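Local coordinates for protein carbon monoxide oxidation system transcription regulator CooA-1 (Carboxydothermus hydrogenoformans, PDB 6CPB) that probably acts as a heme-dependent, carbon monoxide-sensing DNA-binding transcription regulator, the present chain being its N-terminal heme domain, at residues 46-57 / 81-92. Sequence-based numbering, arbitrary orientation.
Sequences FLVKSGRVRVYL and AFIQAMEDTTIL
Arg52 and Glu87 form a salt bridge where both segments turn from one sheet into the other. Arg52 NE donates to Glu87 OE1 at 3.0 Å, from above the carboxylate plane. With CG anti to the backbone N (chi1 -175°) and the chain bent at chi3, the Arg52 guanidinium also lies with one face against Met86 CE. A water links Arg52 NH2, Met86 O and Glu87 OE1. Replacing Arg52 by alanine would probably leave the Glu87 carboxylate without its charged mate and take the guanidinium face away from Met86 CE. Nearby, Arg54 NH2 donates to Gln84 OE1 at 2.9 Å, the oxygen lying in the guanidinium plane; Arg54 NH1 salt-bridges Glu63.

The Arg54 guanidinium lies over one face of the Tyr56 ring. Phe82 CB sits over the opposite face, 3.3 Å from the centroid of the Tyr56 ring, a CH-pi contact. The Tyr56 and Phe82 planes differ by 17°, but the rings are strongly offset, and it is CB rather than the Phe82 ring that lies over the tyrosine.

Backbone pairing is antiparallel. Arg54 with Gln84 and Tyr56 with Phe82 are hydrogen-bonded pairs, as is Leu47 with Leu92 in the other sheet. Thr90 O takes both Lys49 N (2.8 Å) and Ser50 N (3.2 Å), a classic beta bulge. At the corner, Thr89 OG1 accepts from Arg52 N and donates to Glu87 O.

Between the sheets the contacts are mainly apolar. Phe46 CZ meets Ile83 CG2 at 3.9 Å. The same methyl packs on Val53 CB, while Phe46 CB meets Ile91 CD1.

Both segments thus run through the two sheets of the cyclic nucleotide-binding-type beta fold. The chemistry implies a mainly apolar interior between the sheets. The face bearing Arg54 and Gln84 is mixed, its polar groups lying beside the buried Tyr56 ring, while a salt bridge and a water join the segments at the corner.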
ATOM      1  N   PHE A  46      10.477  -1.392   8.778  1.00 10.62           N
ATOM      2  CA  PHE A  46      10.450  -1.613  10.214  1.00 11.15           C
ATOM      3  C   PHE A  46       9.149  -2.259  10.647  1.00 10.84           C
ATOM      4  O   PHE A  46       8.081  -1.973  10.103  1.00 11.93           O
ATOM      5  CB  PHE A  46      10.710  -0.330  11.014  1.00 11.92           C
ATOM      6  CG  PHE A  46       9.578   0.654  10.976  1.00 12.99           C
ATOM      7  CD1 PHE A  46       9.492   1.587   9.962  1.00 14.33           C
ATOM      8  CD2 PHE A  46       8.589   0.633  11.956  1.00 14.65           C
ATOM      9  CE1 PHE A  46       8.427   2.496   9.929  1.00 16.56           C
ATOM     10  CE2 PHE A  46       7.537   1.520  11.926  1.00 16.35           C
ATOM     11  CZ  PHE A  46       7.453   2.454  10.920  1.00 16.03           C
ATOM     12  N   LEU A  47       9.273  -3.121  11.650  1.00 11.54           N
ATOM     13  CA  LEU A  47       8.193  -3.888  12.242  1.00 11.71           C
ATOM     14  C   LEU A  47       8.034  -3.433  13.691  1.00 10.91           C
ATOM     15  O   LEU A  47       9.022  -3.356  14.421  1.00 11.78           O
ATOM     16  CB  LEU A  47       8.602  -5.376  12.183  1.00 14.54           C
ATOM     17  CG  LEU A  47       7.727  -6.437  12.820  1.00 16.86           C
ATOM     18  CD1 LEU A  47       6.259  -6.293  12.409  1.00 17.45           C
ATOM     19  CD2 LEU A  47       8.273  -7.802  12.423  1.00 19.63           C
ATOM     20  N   VAL A  48       6.802  -3.135  14.104  1.00 10.82           N
ATOM     21  CA  VAL A  48       6.532  -2.807  15.502  1.00 10.79           C
ATOM     22  C   VAL A  48       6.511  -4.106  16.301  1.00 10.12           C
ATOM     23  O   VAL A  48       5.595  -4.920  16.168  1.00 11.94           O
ATOM     24  CB  VAL A  48       5.219  -2.035  15.667  1.00 10.91           C
ATOM     25  CG1 VAL A  48       5.026  -1.650  17.126  1.00 12.69           C
ATOM     26  CG2 VAL A  48       5.207  -0.795  14.794  1.00 12.37           C
ATOM     27  N   LYS A  49       7.536  -4.312  17.123  1.00 10.69           N
ATOM     28  CA  LYS A  49       7.604  -5.504  17.959  1.00 11.47           C
ATOM     29  C   LYS A  49       6.736  -5.363  19.207  1.00 11.78           C
ATOM     30  O   LYS A  49       6.056  -6.309  19.615  1.00 13.12           O
ATOM     31  CB  LYS A  49       9.065  -5.765  18.340  1.00 12.45           C
ATOM     32  CG  LYS A  49       9.279  -6.947  19.267  1.00 15.14           C
ATOM     33  CD  LYS A  49      10.756  -7.208  19.488  1.00 18.29           C
ATOM     34  CE  LYS A  49      10.989  -8.299  20.519  1.00 23.70           C
ATOM     35  NZ  LYS A  49      12.441  -8.609  20.612  1.00 29.07           N
ATOM     36  N   SER A  50       6.754  -4.189  19.822  1.00 10.96           N
ATOM     37  CA  SER A  50       5.890  -3.878  20.951  1.00 11.89           C
ATOM     38  C   SER A  50       5.627  -2.383  20.929  1.00 11.19           C
ATOM     39  O   SER A  50       6.447  -1.606  20.434  1.00 11.68           O
ATOM     40  CB  SER A  50       6.524  -4.300  22.278  1.00 13.92           C
ATOM     41  OG  SER A  50       7.746  -3.629  22.488  1.00 14.93           O
ATOM     42  N   GLY A  51       4.476  -1.981  21.464  1.00 11.11           N
ATOM     43  CA  GLY A  51       4.093  -0.584  21.475  1.00 11.83           C
ATOM     44  C   GLY A  51       3.138  -0.241  20.359  1.00 10.89           C
ATOM     45  O   GLY A  51       2.327  -1.066  19.944  1.00 11.94           O
ATOM     46  N   ARG A  52       3.185   1.005  19.908  1.00 11.03           N
ATOM     47  CA  ARG A  52       2.162   1.536  19.019  1.00 10.76           C
ATOM     48  C   ARG A  52       2.727   2.813  18.425  1.00 10.32           C
ATOM     49  O   ARG A  52       3.314   3.616  19.158  1.00 11.15           O
ATOM     50  CB  ARG A  52       0.896   1.828  19.823  1.00 11.81           C
ATOM     51  CG  ARG A  52      -0.286   2.265  18.988  1.00 13.41           C
ATOM     52  CD  ARG A  52      -1.545   2.242  19.827  1.00 16.44           C
ATOM     53  NE  ARG A  52      -1.482   3.281  20.842  1.00 19.01           N
ATOM     54  CZ  ARG A  52      -2.377   4.249  21.018  1.00 18.62           C
ATOM     55  NH1 ARG A  52      -3.465   4.328  20.264  1.00 19.87           N
ATOM     56  NH2 ARG A  52      -2.176   5.134  21.978  1.00 21.99           N
ATOM     57  N   VAL A  53       2.570   2.996  17.113  1.00 10.45           N
ATOM     58  CA  VAL A  53       3.114   4.173  16.451  1.00 10.74           C
ATOM     59  C   VAL A  53       2.054   4.839  15.586  1.00 10.47           C
ATOM     60  O   VAL A  53       1.113   4.203  15.103  1.00 13.03           O
ATOM     61  CB  VAL A  53       4.383   3.878  15.624  1.00 12.74           C
ATOM     62  CG1 VAL A  53       5.450   3.203  16.476  1.00 12.94           C
ATOM     63  CG2 VAL A  53       4.065   3.042  14.428  1.00 13.44           C
ATOM     64  N   ARG A  54       2.238   6.139  15.384  1.00 10.08           N
ATOM     65  CA  ARG A  54       1.357   6.955  14.570  1.00 10.23           C
ATOM     66  C   ARG A  54       2.110   7.384  13.327  1.00 10.03           C
ATOM     67  O   ARG A  54       3.204   7.941  13.428  1.00 11.08           O
ATOM     68  CB  ARG A  54       0.913   8.178  15.381  1.00 11.74           C
ATOM     69  CG  ARG A  54      -0.140   9.034  14.706  1.00 12.36           C
ATOM     70  CD  ARG A  54      -0.641  10.140  15.616  1.00 14.16           C
ATOM     71  NE  ARG A  54       0.392  11.130  15.915  1.00 14.29           N
ATOM     72  CZ  ARG A  54       0.526  12.307  15.304  1.00 13.45           C
ATOM     73  NH1 ARG A  54      -0.299  12.686  14.339  1.00 12.18           N
ATOM     74  NH2 ARG A  54       1.497  13.125  15.675  1.00 13.79           N
ATOM     75  N   VAL A  55       1.498   7.165  12.170  1.00  9.85           N
ATOM     76  CA  VAL A  55       2.012   7.627  10.889  1.00  9.65           C
ATOM     77  C   VAL A  55       1.231   8.881  10.534  1.00  9.60           C
ATOM     78  O   VAL A  55      -0.002   8.880  10.599  1.00 10.59           O
ATOM     79  CB  VAL A  55       1.835   6.554   9.801  1.00  9.76           C
ATOM     80  CG1 VAL A  55       2.421   7.026   8.494  1.00 10.54           C
ATOM     81  CG2 VAL A  55       2.479   5.243  10.230  1.00 10.83           C
ATOM     82  N   TYR A  56       1.932   9.954  10.174  1.00  9.52           N
ATOM     83  CA  TYR A  56       1.247  11.216   9.935  1.00 10.20           C
ATOM     84  C   TYR A  56       1.996  12.071   8.924  1.00  9.93           C
ATOM     85  O   TYR A  56       3.168  11.834   8.599  1.00 10.53           O
ATOM     86  CB  TYR A  56       1.038  11.986  11.248  1.00 10.73           C
ATOM     87  CG  TYR A  56       2.286  12.468  11.946  1.00 10.77           C
ATOM     88  CD1 TYR A  56       3.016  11.623  12.768  1.00 11.58           C
ATOM     89  CD2 TYR A  56       2.714  13.775  11.818  1.00 11.68           C
ATOM     90  CE1 TYR A  56       4.137  12.064  13.432  1.00 12.35           C
ATOM     91  CE2 TYR A  56       3.848  14.232  12.487  1.00 12.26           C
ATOM     92  CZ  TYR A  56       4.554  13.373  13.292  1.00 12.75           C
ATOM     93  OH  TYR A  56       5.693  13.798  13.952  1.00 15.90           O
ATOM     94  N   LEU A  57       1.278  13.069   8.410  1.00 10.91           N
ATOM     95  CA  LEU A  57       1.834  14.088   7.536  1.00 11.15           C
ATOM     96  C   LEU A  57       1.774  15.419   8.272  1.00 11.32           C
ATOM     97  O   LEU A  57       0.756  15.750   8.873  1.00 12.97           O
ATOM     98  CB  LEU A  57       1.017  14.167   6.234  1.00 13.02           C
ATOM     99  CG  LEU A  57       1.291  15.249   5.180  1.00 14.71           C
ATOM    100  CD1 LEU A  57       0.742  14.830   3.831  1.00 17.96           C
ATOM    101  CD2 LEU A  57       0.635  16.595   5.531  1.00 17.03           C
ATOM    102  N   ALA A  81       6.407  10.277   5.004  1.00 13.20           N
ATOM    103  CA  ALA A  81       5.619  10.303   6.227  1.00 12.13           C
ATOM    104  C   ALA A  81       6.502  10.449   7.459  1.00 11.36           C
ATOM    105  O   ALA A  81       7.675  10.057   7.467  1.00 12.04           O
ATOM    106  CB  ALA A  81       4.804   9.022   6.353  1.00 15.04           C
ATOM    107  N   PHE A  82       5.897  10.997   8.515  1.00 10.32           N
ATOM    108  CA  PHE A  82       6.455  10.999   9.853  1.00 10.38           C
ATOM    109  C   PHE A  82       5.893   9.816  10.622  1.00  9.92           C
ATOM    110  O   PHE A  82       4.755   9.398  10.404  1.00 10.20           O
ATOM    111  CB  PHE A  82       6.017  12.262  10.620  1.00 11.20           C
ATOM    112  CG  PHE A  82       6.574  13.567  10.092  1.00 12.27           C
ATOM    113  CD1 PHE A  82       6.019  14.199   8.994  1.00 13.33           C
ATOM    114  CD2 PHE A  82       7.637  14.178  10.731  1.00 13.80           C
ATOM    115  CE1 PHE A  82       6.541  15.417   8.537  1.00 15.16           C
ATOM    116  CE2 PHE A  82       8.156  15.369  10.276  1.00 16.22           C
ATOM    117  CZ  PHE A  82       7.601  15.993   9.189  1.00 16.20           C
ATOM    118  N   ILE A  83       6.688   9.303  11.554  1.00 10.02           N
ATOM    119  CA  ILE A  83       6.282   8.192  12.406  1.00 10.55           C
ATOM    120  C   ILE A  83       6.677   8.524  13.836  1.00 10.17           C
ATOM    121  O   ILE A  83       7.846   8.822  14.100  1.00 10.89           O
ATOM    122  CB  ILE A  83       6.896   6.851  11.959  1.00 12.03           C
ATOM    123  CG1 ILE A  83       6.480   6.512  10.511  1.00 13.59           C
ATOM    124  CG2 ILE A  83       6.413   5.728  12.869  1.00 15.11           C
ATOM    125  CD1 ILE A  83       7.552   6.669   9.527  1.00 17.16           C
ATOM    126  N   GLN A  84       5.705   8.461  14.752  1.00 10.41           N
ATOM    127  CA  GLN A  84       5.882   8.826  16.154  1.00 11.29           C
ATOM    128  C   GLN A  84       5.397   7.716  17.083  1.00 11.02           C
ATOM    129  O   GLN A  84       4.352   7.110  16.854  1.00 11.73           O
ATOM    130  CB  GLN A  84       5.097  10.111  16.452  1.00 12.10           C
ATOM    131  CG  GLN A  84       5.127  10.529  17.914  1.00 13.53           C
ATOM    132  CD  GLN A  84       4.301  11.748  18.159  1.00 18.18           C
ATOM    133  OE1 GLN A  84       3.147  11.816  17.734  1.00 22.44           O
ATOM    134  NE2 GLN A  84       4.879  12.732  18.829  1.00 21.38           N
ATOM    135  N   ALA A  85       6.138   7.480  18.163  1.00 10.52           N
ATOM    136  CA  ALA A  85       5.711   6.504  19.161  1.00 11.26           C
ATOM    137  C   ALA A  85       4.552   7.057  19.991  1.00 11.15           C
ATOM    138  O   ALA A  85       4.621   8.177  20.504  1.00 12.11           O
ATOM    139  CB  ALA A  85       6.878   6.163  20.081  1.00 10.93           C
ATOM    140  N   MET A  86       3.504   6.258  20.156  1.00 10.91           N
ATOM    141  CA  MET A  86       2.357   6.640  20.972  1.00 11.52           C
ATOM    142  C   MET A  86       2.460   6.110  22.392  1.00 12.30           C
ATOM    143  O   MET A  86       1.696   6.521  23.271  1.00 13.72           O
ATOM    144  CB  MET A  86       1.065   6.142  20.322  1.00 12.19           C
ATOM    145  CG  MET A  86       0.849   6.741  18.955  1.00 12.55           C
ATOM    146  SD  MET A  86      -0.738   6.335  18.211  1.00 13.26           S
ATOM    147  CE  MET A  86      -1.788   7.460  19.113  1.00 14.28           C
ATOM    148  N   GLU A  87       3.397   5.206  22.621  1.00 13.47           N
ATOM    149  CA  GLU A  87       3.753   4.658  23.921  1.00 13.61           C
ATOM    150  C   GLU A  87       5.164   4.118  23.746  1.00 12.97           C
ATOM    151  O   GLU A  87       5.693   4.096  22.633  1.00 12.45           O
ATOM    152  CB  GLU A  87       2.798   3.544  24.330  1.00 16.37           C
ATOM    153  CG  GLU A  87       2.711   2.467  23.314  1.00 19.97           C
ATOM    154  CD  GLU A  87       1.362   1.806  23.236  1.00 25.05           C
ATOM    155  OE1 GLU A  87       0.356   2.541  23.133  1.00 30.70           O
ATOM    156  OE2 GLU A  87       1.329   0.552  23.221  1.00 23.41           O
ATOM    157  N   ASP A  88       5.768   3.642  24.828  1.00 12.81           N
ATOM    158  CA  ASP A  88       7.077   3.017  24.701  1.00 13.29           C
ATOM    159  C   ASP A  88       6.993   1.901  23.663  1.00 11.94           C
ATOM    160  O   ASP A  88       6.095   1.057  23.708  1.00 12.93           O
ATOM    161  CB  ASP A  88       7.524   2.456  26.048  1.00 15.80           C
ATOM    162  CG  ASP A  88       7.860   3.541  27.062  1.00 17.91           C
ATOM    163  OD1 ASP A  88       7.877   4.742  26.701  1.00 20.78           O
ATOM    164  OD2 ASP A  88       8.089   3.184  28.233  1.00 23.06           O
ATOM    165  N   THR A  89       7.937   1.904  22.722  1.00 11.48           N
ATOM    166  CA  THR A  89       7.869   1.068  21.530  1.00 10.62           C
ATOM    167  C   THR A  89       9.238   0.471  21.226  1.00 10.83           C
ATOM    168  O   THR A  89      10.262   1.141  21.382  1.00 11.95           O
ATOM    169  CB  THR A  89       7.383   1.931  20.355  1.00 10.83           C
ATOM    170  OG1 THR A  89       6.022   2.292  20.560  1.00 11.62           O
ATOM    171  CG2 THR A  89       7.488   1.224  19.018  1.00 11.63           C
ATOM    172  N   THR A  90       9.243  -0.783  20.779  1.00 10.50           N
ATOM    173  CA  THR A  90      10.425  -1.410  20.205  1.00 10.38           C
ATOM    174  C   THR A  90      10.117  -1.788  18.772  1.00 10.32           C
ATOM    175  O   THR A  90       9.059  -2.347  18.490  1.00 11.26           O
ATOM    176  CB  THR A  90      10.818  -2.666  20.993  1.00 11.90           C
ATOM    177  OG1 THR A  90      11.162  -2.284  22.329  1.00 13.87           O
ATOM    178  CG2 THR A  90      12.013  -3.374  20.371  1.00 13.65           C
ATOM    179  N   ILE A  91      11.060  -1.495  17.881  1.00 10.31           N
ATOM    180  CA  ILE A  91      10.957  -1.895  16.483  1.00 10.10           C
ATOM    181  C   ILE A  91      12.118  -2.802  16.108  1.00 10.17           C
ATOM    182  O   ILE A  91      13.186  -2.786  16.725  1.00 11.27           O
ATOM    183  CB  ILE A  91      10.896  -0.718  15.501  1.00 11.23           C
ATOM    184  CG1 ILE A  91      12.270  -0.058  15.348  1.00 12.19           C
ATOM    185  CG2 ILE A  91       9.802   0.263  15.906  1.00 11.63           C
ATOM    186  CD1 ILE A  91      12.294   1.111  14.371  1.00 12.88           C
ATOM    187  N   LEU A  92      11.881  -3.587  15.060  1.00 10.24           N
ATOM    188  CA  LEU A  92      12.913  -4.300  14.316  1.00 10.38           C
ATOM    189  C   LEU A  92      12.977  -3.669  12.933  1.00 10.74           C
ATOM    190  O   LEU A  92      11.933  -3.439  12.321  1.00 12.93           O
ATOM    191  CB  LEU A  92      12.553  -5.785  14.185  1.00 11.46           C
ATOM    192  CG  LEU A  92      12.539  -6.573  15.493  1.00 15.15           C
ATOM    193  CD1 LEU A  92      12.152  -8.016  15.214  1.00 18.68           C
ATOM    194  CD2 LEU A  92      13.891  -6.510  16.206  1.00 19.30           C
TER
HETATM  195  O   HOH W   1       7.098  -1.499  24.076  1.00 18.99           O
HETATM  196  O   HOH W   2      -0.663   4.599  24.367  1.00 34.15           O